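Local coordinates for Tat-secreted protein Rv2525c (Mycobacterium tuberculosis, PDB 4PMQ) that may act as a peptidoglycan hydrolase with glycosidase activity and shows esterase activity toward p-nitrophenyl esters in vitro, at residues A[139-144]-A[177-182]; A[145-150]-A[157-162]. One frame throughout, in Å; residues are numbered along the deposited sequence.

Contact 1 of 2, residues A[139-144]-A[177-182]; sequences GVYANS and LHQVEI. With GOL (glycerol), chain E.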
ATOM      1  N   GLY A 139       7.286   3.819   0.343  1.00  5.50           N
ATOM      2  CA  GLY A 139       6.043   4.327  -0.215  1.00  5.04           C
ATOM      3  C   GLY A 139       5.136   4.743   0.925  1.00  7.94           C
ATOM      4  O   GLY A 139       5.257   4.249   2.058  1.00  6.73           O
ATOM      5  N   VAL A 140       4.192   5.644   0.629  1.00  5.51           N
ATOM      6  CA  VAL A 140       3.260   6.107   1.647  1.00  5.79           C
ATOM      7  C   VAL A 140       1.845   6.095   1.089  1.00  6.96           C
ATOM      8  O   VAL A 140       1.591   6.787   0.098  1.00  6.75           O
ATOM      9  CB  VAL A 140       3.622   7.544   2.171  1.00  8.90           C
ATOM     10  CG1 VAL A 140       2.733   7.934   3.367  1.00  8.84           C
ATOM     11  CG2 VAL A 140       5.099   7.640   2.575  1.00  8.75           C
ATOM     12  N   TYR A 141       0.925   5.359   1.765  1.00  4.27           N
ATOM     13  CA  TYR A 141      -0.511   5.354   1.479  1.00  4.63           C
ATOM     14  C   TYR A 141      -1.103   6.324   2.489  1.00  6.38           C
ATOM     15  O   TYR A 141      -1.037   6.069   3.692  1.00  7.07           O
ATOM     16  CB  TYR A 141      -1.115   3.936   1.614  1.00  4.96           C
ATOM     17  CG  TYR A 141      -2.631   3.878   1.676  1.00  5.52           C
ATOM     18  CD1 TYR A 141      -3.410   4.030   0.520  1.00  6.59           C
ATOM     19  CD2 TYR A 141      -3.290   3.621   2.875  1.00  6.78           C
ATOM     20  CE1 TYR A 141      -4.799   3.887   0.563  1.00  7.33           C
ATOM     21  CE2 TYR A 141      -4.682   3.547   2.939  1.00  7.64           C
ATOM     22  CZ  TYR A 141      -5.431   3.661   1.780  1.00 11.14           C
ATOM     23  OH  TYR A 141      -6.793   3.511   1.864  1.00  9.11           O
ATOM     24  N   ALA A 142      -1.616   7.458   2.030  1.00  5.04           N
ATOM     25  CA  ALA A 142      -2.131   8.481   2.949  1.00  4.88           C
ATOM     26  C   ALA A 142      -3.061   9.399   2.190  1.00  7.66           C
ATOM     27  O   ALA A 142      -3.056   9.346   0.946  1.00  6.37           O
ATOM     28  CB  ALA A 142      -0.960   9.291   3.521  1.00  4.77           C
ATOM     29  N   ASN A 143      -3.768  10.317   2.904  1.00  6.01           N
ATOM     30  CA  ASN A 143      -4.592  11.302   2.185  1.00  5.50           C
ATOM     31  C   ASN A 143      -3.643  12.374   1.560  1.00  7.49           C
ATOM     32  O   ASN A 143      -2.407  12.352   1.789  1.00  6.89           O
ATOM     33  CB  ASN A 143      -5.636  11.927   3.101  1.00  6.92           C
ATOM     34  CG  ASN A 143      -5.049  12.693   4.264  1.00  9.51           C
ATOM     35  OD1 ASN A 143      -3.985  13.335   4.160  1.00  7.97           O
ATOM     36  ND2 ASN A 143      -5.780  12.762   5.369  1.00  8.74           N
ATOM     37  N   SER A 144      -4.197  13.254   0.718  1.00  6.56           N
ATOM     38  CA  SER A 144      -3.374  14.220  -0.009  1.00  6.14           C
ATOM     39  C   SER A 144      -2.699  15.245   0.901  1.00  7.87           C
ATOM     40  O   SER A 144      -1.606  15.707   0.552  1.00  7.31           O
ATOM     41  CB  SER A 144      -4.191  14.914  -1.092  1.00  6.63           C
ATOM     42  OG  SER A 144      -5.233  15.670  -0.525  1.00  7.50           O
ATOM     43  N   LEU A 177      -0.213   6.707  -7.408  1.00  4.48           N
ATOM     44  CA  LEU A 177      -1.437   5.920  -7.394  1.00  4.89           C
ATOM     45  C   LEU A 177      -2.510   6.682  -6.670  1.00  6.78           C
ATOM     46  O   LEU A 177      -2.181   7.438  -5.754  1.00  5.37           O
ATOM     47  CB  LEU A 177      -1.194   4.592  -6.657  1.00  5.19           C
ATOM     48  CG  LEU A 177      -0.049   3.741  -7.211  1.00  8.18           C
ATOM     49  CD1 LEU A 177       0.290   2.558  -6.295  1.00  7.35           C
ATOM     50  CD2 LEU A 177      -0.351   3.238  -8.626  1.00  5.55           C
ATOM     51  N   HIS A 178      -3.776   6.456  -7.026  1.00  5.70           N
ATOM     52  CA  HIS A 178      -4.896   7.117  -6.323  1.00  5.74           C
ATOM     53  C   HIS A 178      -6.051   6.130  -6.102  1.00  8.66           C
ATOM     54  O   HIS A 178      -6.586   5.592  -7.057  1.00  9.36           O
ATOM     55  CB  HIS A 178      -5.376   8.358  -7.103  1.00  6.00           C
ATOM     56  CG  HIS A 178      -6.515   9.119  -6.501  1.00  8.43           C
ATOM     57  ND1 HIS A 178      -7.242  10.006  -7.261  1.00 10.27           N
ATOM     58  CD2 HIS A 178      -6.971   9.164  -5.220  1.00 10.98           C
ATOM     59  CE1 HIS A 178      -8.148  10.536  -6.447  1.00 10.96           C
ATOM     60  NE2 HIS A 178      -8.047  10.042  -5.214  1.00 11.10           N
ATOM     61  N   GLN A 179      -6.425   5.908  -4.843  1.00  6.21           N
ATOM     62  CA  GLN A 179      -7.547   5.041  -4.500  1.00  5.77           C
ATOM     63  C   GLN A 179      -8.816   5.843  -4.776  1.00  9.93           C
ATOM     64  O   GLN A 179      -9.042   6.867  -4.116  1.00 10.33           O
ATOM     65  CB  GLN A 179      -7.434   4.601  -3.044  1.00  7.24           C
ATOM     66  CG  GLN A 179      -8.374   3.439  -2.718  1.00 11.54           C
ATOM     67  CD  GLN A 179      -8.117   2.993  -1.311  1.00 16.22           C
ATOM     68  OE1 GLN A 179      -8.205   3.789  -0.381  1.00  9.34           O
ATOM     69  NE2 GLN A 179      -7.836   1.698  -1.118  1.00 11.07           N
ATOM     70  N   VAL A 180      -9.582   5.427  -5.804  1.00  8.22           N
ATOM     71  CA  VAL A 180     -10.779   6.176  -6.234  1.00  9.29           C
ATOM     72  C   VAL A 180     -12.106   5.507  -5.876  1.00 14.10           C
ATOM     73  O   VAL A 180     -13.138   6.152  -6.020  1.00 12.53           O
ATOM     74  CB  VAL A 180     -10.743   6.505  -7.754  1.00 12.75           C
ATOM     75  CG1 VAL A 180      -9.567   7.424  -8.057  1.00 12.73           C
ATOM     76  CG2 VAL A 180     -10.678   5.236  -8.619  1.00 11.80           C
ATOM     77  N   GLU A 181     -12.107   4.240  -5.439  1.00 10.68           N
ATOM     78  CA  GLU A 181     -13.369   3.550  -5.106  1.00 10.67           C
ATOM     79  C   GLU A 181     -13.103   2.523  -4.041  1.00 14.57           C
ATOM     80  O   GLU A 181     -12.164   1.748  -4.176  1.00 10.95           O
ATOM     81  CB  GLU A 181     -13.902   2.872  -6.370  1.00 12.68           C
ATOM     82  CG  GLU A 181     -15.360   2.510  -6.355  1.00 28.17           C
ATOM     83  CD  GLU A 181     -15.737   1.632  -7.534  1.00 53.20           C
ATOM     84  OE1 GLU A 181     -16.285   2.164  -8.526  1.00 59.09           O
ATOM     85  OE2 GLU A 181     -15.475   0.409  -7.466  1.00 37.94           O
ATOM     86  N   ILE A 182     -13.917   2.525  -2.980  1.00 13.84           N
ATOM     87  CA  ILE A 182     -13.791   1.585  -1.869  1.00 15.38           C
ATOM     88  C   ILE A 182     -14.965   0.623  -1.863  1.00 21.35           C
ATOM     89  O   ILE A 182     -16.117   1.067  -1.837  1.00 20.73           O
ATOM     90  CB  ILE A 182     -13.721   2.343  -0.509  1.00 20.55           C
ATOM     91  CG1 ILE A 182     -12.501   3.253  -0.431  1.00 21.94           C
ATOM     92  CG2 ILE A 182     -13.808   1.372   0.697  1.00 21.99           C
ATOM     93  CD1 ILE A 182     -11.270   2.592  -0.465  1.00 22.46           C
TER
HETATM   94  C1  GOL E 304      -5.952  -0.081   1.117  1.00 24.28           C
HETATM   95  O1  GOL E 304      -7.279   0.320   1.415  1.00 21.06           O
HETATM   96  C2  GOL E 304      -5.092   0.035   2.352  1.00 27.07           C
HETATM   97  O2  GOL E 304      -5.564  -0.875   3.354  1.00 22.33           O
HETATM   98  C3  GOL E 304      -3.664  -0.274   1.965  1.00 30.46           C
HETATM   99  O3  GOL E 304      -2.900  -0.710   3.077  1.00 33.09           O
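Y141 and Q179 meet through their polar ends across the two parallel strands that flank strand 158-161 in the curled sheet of this TIM-barrel-clan domain, on the face that holds a glycerol, probably from the crystallisation liquor. On Q179 the CB bond points toward segment 139-144, and with CG anti to the backbone N (chi1 -166°) and the chain extended beyond it, CB and CG serve as a spacer that carries the amide to the tyrosine. OE1 lies at the edge of the Y141 ring, in its plane, and accepts a hydrogen bond from the phenol, with Y141 OH 2.7 Å from Q179 OE1. The donor is tilted 24° from the carbonyl plane, while ring and amide planes stand nearly perpendicular. NE2 gives a nearly straight bond to the glycerol, Q179 NE2 to GOL O1 being 2.9 Å, and also bonds D9 OD2. The glycerol covers one ring face of Y141, its C2 lying 3.5 Å above the plane toward the rim, and its O1 donates a long bond to Y141 OH at 3.3 Å. The bonds of NE2 fix which way round the amide sits: a buried polar pair that here holds a glycerol hydroxyl, consistent with a pocket able to take hydroxyl-bearing ligands.

Contact 2 of 2, residues A[145-150]-A[157-162]; sequences KTIDWA and SYFWQH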
ATOM      1  N   LYS A 145      -3.324  15.574   2.054  1.00  5.37           N
ATOM      2  CA  LYS A 145      -2.737  16.494   3.037  0.50  5.66           C
ATOM      3  C   LYS A 145      -1.451  15.893   3.623  1.00  8.70           C
ATOM      4  O   LYS A 145      -0.431  16.592   3.768  1.00  8.92           O
ATOM      5  CB  LYS A 145      -3.746  16.785   4.156  0.50  8.68           C
ATOM      6  CG  LYS A 145      -3.239  17.826   5.155  0.50 23.65           C
ATOM      7  CD  LYS A 145      -4.335  18.287   6.110  0.50 36.03           C
ATOM      8  CE  LYS A 145      -4.050  19.631   6.750  0.50 46.10           C
ATOM      9  NZ  LYS A 145      -3.704  20.701   5.768  0.50 49.05           N
ATOM     10  N   THR A 146      -1.514  14.613   3.979  1.00  5.65           N
ATOM     11  CA  THR A 146      -0.391  13.889   4.582  1.00  4.71           C
ATOM     12  C   THR A 146       0.716  13.681   3.533  1.00  7.45           C
ATOM     13  O   THR A 146       1.912  13.810   3.848  1.00  7.17           O
ATOM     14  CB  THR A 146      -0.899  12.573   5.218  1.00  5.24           C
ATOM     15  OG1 THR A 146      -1.891  12.890   6.210  1.00  6.36           O
ATOM     16  CG2 THR A 146       0.243  11.796   5.918  1.00  7.95           C
ATOM     17  N   ILE A 147       0.315  13.373   2.289  1.00  4.79           N
ATOM     18  CA  ILE A 147       1.268  13.253   1.194  1.00  4.37           C
ATOM     19  C   ILE A 147       2.008  14.584   1.056  1.00  8.78           C
ATOM     20  O   ILE A 147       3.239  14.593   0.976  1.00  6.99           O
ATOM     21  CB  ILE A 147       0.575  12.836  -0.123  1.00  5.68           C
ATOM     22  CG1 ILE A 147       0.184  11.334  -0.066  1.00  5.62           C
ATOM     23  CG2 ILE A 147       1.481  13.112  -1.334  1.00  6.99           C
ATOM     24  CD1 ILE A 147      -0.787  10.962  -1.197  1.00  8.36           C
ATOM     25  N   ASP A 148       1.269  15.716   1.113  1.00  6.20           N
ATOM     26  CA  ASP A 148       1.963  16.997   0.939  1.00  6.28           C
ATOM     27  C   ASP A 148       2.972  17.253   2.064  1.00  8.89           C
ATOM     28  O   ASP A 148       4.092  17.724   1.814  1.00  8.20           O
ATOM     29  CB  ASP A 148       0.992  18.175   0.833  1.00  7.26           C
ATOM     30  CG  ASP A 148       1.676  19.244   0.020  1.00 11.44           C
ATOM     31  OD1 ASP A 148       1.681  19.122  -1.224  1.00 12.17           O
ATOM     32  OD2 ASP A 148       2.285  20.163   0.628  1.00 11.95           O
ATOM     33  N   TRP A 149       2.584  16.924   3.299  1.00  6.61           N
ATOM     34  CA  TRP A 149       3.518  17.131   4.410  1.00  6.89           C
ATOM     35  C   TRP A 149       4.781  16.300   4.214  1.00  9.18           C
ATOM     36  O   TRP A 149       5.895  16.818   4.403  1.00  7.57           O
ATOM     37  CB  TRP A 149       2.878  16.752   5.743  1.00  5.85           C
ATOM     38  CG  TRP A 149       1.778  17.643   6.229  1.00  7.60           C
ATOM     39  CD1 TRP A 149       1.727  19.005   6.160  1.00 10.85           C
ATOM     40  CD2 TRP A 149       0.676  17.245   7.073  1.00  7.87           C
ATOM     41  NE1 TRP A 149       0.617  19.473   6.846  1.00 10.03           N
ATOM     42  CE2 TRP A 149      -0.030  18.414   7.426  1.00 10.81           C
ATOM     43  CE3 TRP A 149       0.230  16.009   7.571  1.00  8.80           C
ATOM     44  CZ2 TRP A 149      -1.185  18.380   8.223  1.00 10.15           C
ATOM     45  CZ3 TRP A 149      -0.911  15.980   8.367  1.00  9.94           C
ATOM     46  CH2 TRP A 149      -1.642  17.147   8.620  1.00 10.43           C
ATOM     47  N   ALA A 150       4.605  15.017   3.801  1.00  6.75           N
ATOM     48  CA  ALA A 150       5.722  14.070   3.572  1.00  6.72           C
ATOM     49  C   ALA A 150       6.614  14.558   2.408  1.00  8.66           C
ATOM     50  O   ALA A 150       7.840  14.577   2.538  1.00 10.06           O
ATOM     51  CB  ALA A 150       5.176  12.690   3.294  1.00  7.69           C
ATOM     52  N   SER A 157       9.306   8.131  -1.162  1.00  6.86           N
ATOM     53  CA  SER A 157       9.600   8.315  -2.588  1.00  7.16           C
ATOM     54  C   SER A 157       8.381   8.039  -3.457  1.00  9.05           C
ATOM     55  O   SER A 157       8.340   8.477  -4.605  1.00  8.81           O
ATOM     56  CB  SER A 157      10.759   7.409  -3.016  1.00 10.40           C
ATOM     57  OG  SER A 157      11.967   7.883  -2.436  1.00  8.61           O
ATOM     58  N   TYR A 158       7.436   7.224  -2.943  1.00  5.70           N
ATOM     59  CA  TYR A 158       6.218   6.854  -3.682  1.00  4.99           C
ATOM     60  C   TYR A 158       5.012   7.235  -2.850  1.00  6.04           C
ATOM     61  O   TYR A 158       5.015   7.099  -1.623  1.00  6.50           O
ATOM     62  CB  TYR A 158       6.188   5.361  -4.004  1.00  4.76           C
ATOM     63  CG  TYR A 158       7.207   4.936  -5.043  1.00  5.09           C
ATOM     64  CD1 TYR A 158       6.872   4.899  -6.390  1.00  5.60           C
ATOM     65  CD2 TYR A 158       8.487   4.508  -4.668  1.00  5.74           C
ATOM     66  CE1 TYR A 158       7.792   4.501  -7.360  1.00  7.45           C
ATOM     67  CE2 TYR A 158       9.430   4.128  -5.634  1.00  6.57           C
ATOM     68  CZ  TYR A 158       9.062   4.102  -6.978  1.00  9.67           C
ATOM     69  OH  TYR A 158       9.916   3.691  -7.975  1.00  9.46           O
ATOM     70  N   PHE A 159       3.949   7.713  -3.538  1.00  5.15           N
ATOM     71  CA  PHE A 159       2.779   8.203  -2.822  1.00  5.80           C
ATOM     72  C   PHE A 159       1.497   7.629  -3.425  1.00  8.26           C
ATOM     73  O   PHE A 159       1.286   7.676  -4.637  1.00  7.08           O
ATOM     74  CB  PHE A 159       2.792   9.747  -2.872  1.00  6.22           C
ATOM     75  CG  PHE A 159       4.060  10.296  -2.260  1.00  6.59           C
ATOM     76  CD1 PHE A 159       4.245  10.284  -0.878  1.00  7.99           C
ATOM     77  CD2 PHE A 159       5.121  10.706  -3.066  1.00  9.12           C
ATOM     78  CE1 PHE A 159       5.445  10.716  -0.310  1.00  8.14           C
ATOM     79  CE2 PHE A 159       6.334  11.133  -2.493  1.00 11.69           C
ATOM     80  CZ  PHE A 159       6.489  11.122  -1.120  1.00  9.09           C
ATOM     81  N   TRP A 160       0.653   7.069  -2.570  1.00  5.08           N
ATOM     82  CA  TRP A 160      -0.608   6.455  -2.977  1.00  5.43           C
ATOM     83  C   TRP A 160      -1.701   7.150  -2.208  1.00  8.38           C
ATOM     84  O   TRP A 160      -1.760   7.037  -0.981  1.00  7.26           O
ATOM     85  CB  TRP A 160      -0.557   4.937  -2.678  1.00  4.97           C
ATOM     86  CG  TRP A 160      -1.838   4.183  -2.884  1.00  5.91           C
ATOM     87  CD1 TRP A 160      -2.928   4.567  -3.615  1.00  8.95           C
ATOM     88  CD2 TRP A 160      -2.136   2.878  -2.369  1.00  5.92           C
ATOM     89  NE1 TRP A 160      -3.895   3.584  -3.577  1.00  8.60           N
ATOM     90  CE2 TRP A 160      -3.433   2.535  -2.818  1.00  9.05           C
ATOM     91  CE3 TRP A 160      -1.416   1.949  -1.596  1.00  6.63           C
ATOM     92  CZ2 TRP A 160      -4.071   1.349  -2.432  1.00  8.30           C
ATOM     93  CZ3 TRP A 160      -2.050   0.779  -1.206  1.00  7.16           C
ATOM     94  CH2 TRP A 160      -3.345   0.466  -1.657  1.00  8.30           C
ATOM     95  N   GLN A 161      -2.493   7.973  -2.921  1.00  5.75           N
ATOM     96  CA  GLN A 161      -3.489   8.788  -2.252  1.00  4.98           C
ATOM     97  C   GLN A 161      -4.757   8.048  -1.896  1.00  7.15           C
ATOM     98  O   GLN A 161      -5.335   7.377  -2.768  1.00  6.83           O
ATOM     99  CB  GLN A 161      -3.863   9.995  -3.127  1.00  6.47           C
ATOM    100  CG  GLN A 161      -4.892  10.918  -2.449  1.00 10.25           C
ATOM    101  CD  GLN A 161      -5.265  12.057  -3.373  1.00 12.61           C
ATOM    102  OE1 GLN A 161      -4.404  12.578  -4.079  1.00  7.43           O
ATOM    103  NE2 GLN A 161      -6.550  12.402  -3.436  1.00  8.52           N
ATOM    104  N   HIS A 162      -5.240   8.251  -0.647  1.00  6.22           N
ATOM    105  CA  HIS A 162      -6.597   7.827  -0.245  1.00  6.33           C
ATOM    106  C   HIS A 162      -7.422   9.101  -0.036  1.00  9.22           C
ATOM    107  O   HIS A 162      -6.858  10.187   0.096  1.00  7.51           O
ATOM    108  CB  HIS A 162      -6.685   6.866   0.948  1.00  6.09           C
ATOM    109  CG  HIS A 162      -6.275   7.398   2.287  1.00  8.38           C
ATOM    110  ND1 HIS A 162      -7.061   8.322   2.984  1.00  9.73           N
ATOM    111  CD2 HIS A 162      -5.256   7.005   3.084  1.00  9.05           C
ATOM    112  CE1 HIS A 162      -6.485   8.465   4.170  1.00  7.98           C
ATOM    113  NE2 HIS A 162      -5.397   7.696   4.282  1.00  8.17           N
TER
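I147 presses its two branches against F159 and Q161, joining helix 144-153 to strand 158-161 within one beta-alpha-beta unit. The helix and strand segments run almost antiparallel, at 165°, with axes 9.1 Å apart. The tight part lies at the I147 branches. With CG1 anti to the carbonyl carbon (chi1 -74°), CG2 lies anti to the backbone N, rests 3.9 Å from F159 CB and reaches the ring obliquely. The other branch extends further along the strand: I147 CD1 comes to 3.6 Å from Q161 CA, and the I147 side chain crosses that of Q161 at about a right angle. Packing is sparser one helical turn on, where A150 CB touches F159 CE1 at 4.1 Å, again obliquely. On the outward side of the helix, K145 and D148 are exposed, and D148 OD1 bonds H172. W160 points its CB away from the helix, to the other side of the strand, where its NE1 bonds N195. The Q161 amide is engaged through OE1 with H172 N and through NE2 with Y170 O. Between the segments the chemistry is therefore apolar packing of I147 and A150 on F159 and the base of Q161, with the polar ends of Q161 and W160 satisfied beyond it.

The two contacts lie on opposite sides of strand 158-161, their centres about 8 Å apart, and contact 2 is nested in the chain loop closed by contact 1. Backbone pairing ties them together: V140 N is 2.8 Å from Y158 O, and Q179 N is 2.8 Å from Q161 O, both probable hydrogen bonds. Inside the curled sheet, the W160 side chain packs beside Y141 and Q179, with W160 CD2 3.4 Å from Y141 CD1. The nearest atoms of the W160 side chain and the glycerol are about 4 Å apart; S108, Y31 and Q67 also bind this glycerol. Contact 1 thus lies at the glycerol site, which may mark the substrate pocket of this glycoside hydrolase-like domain, whereas contact 2 packs the outer helical layer behind it.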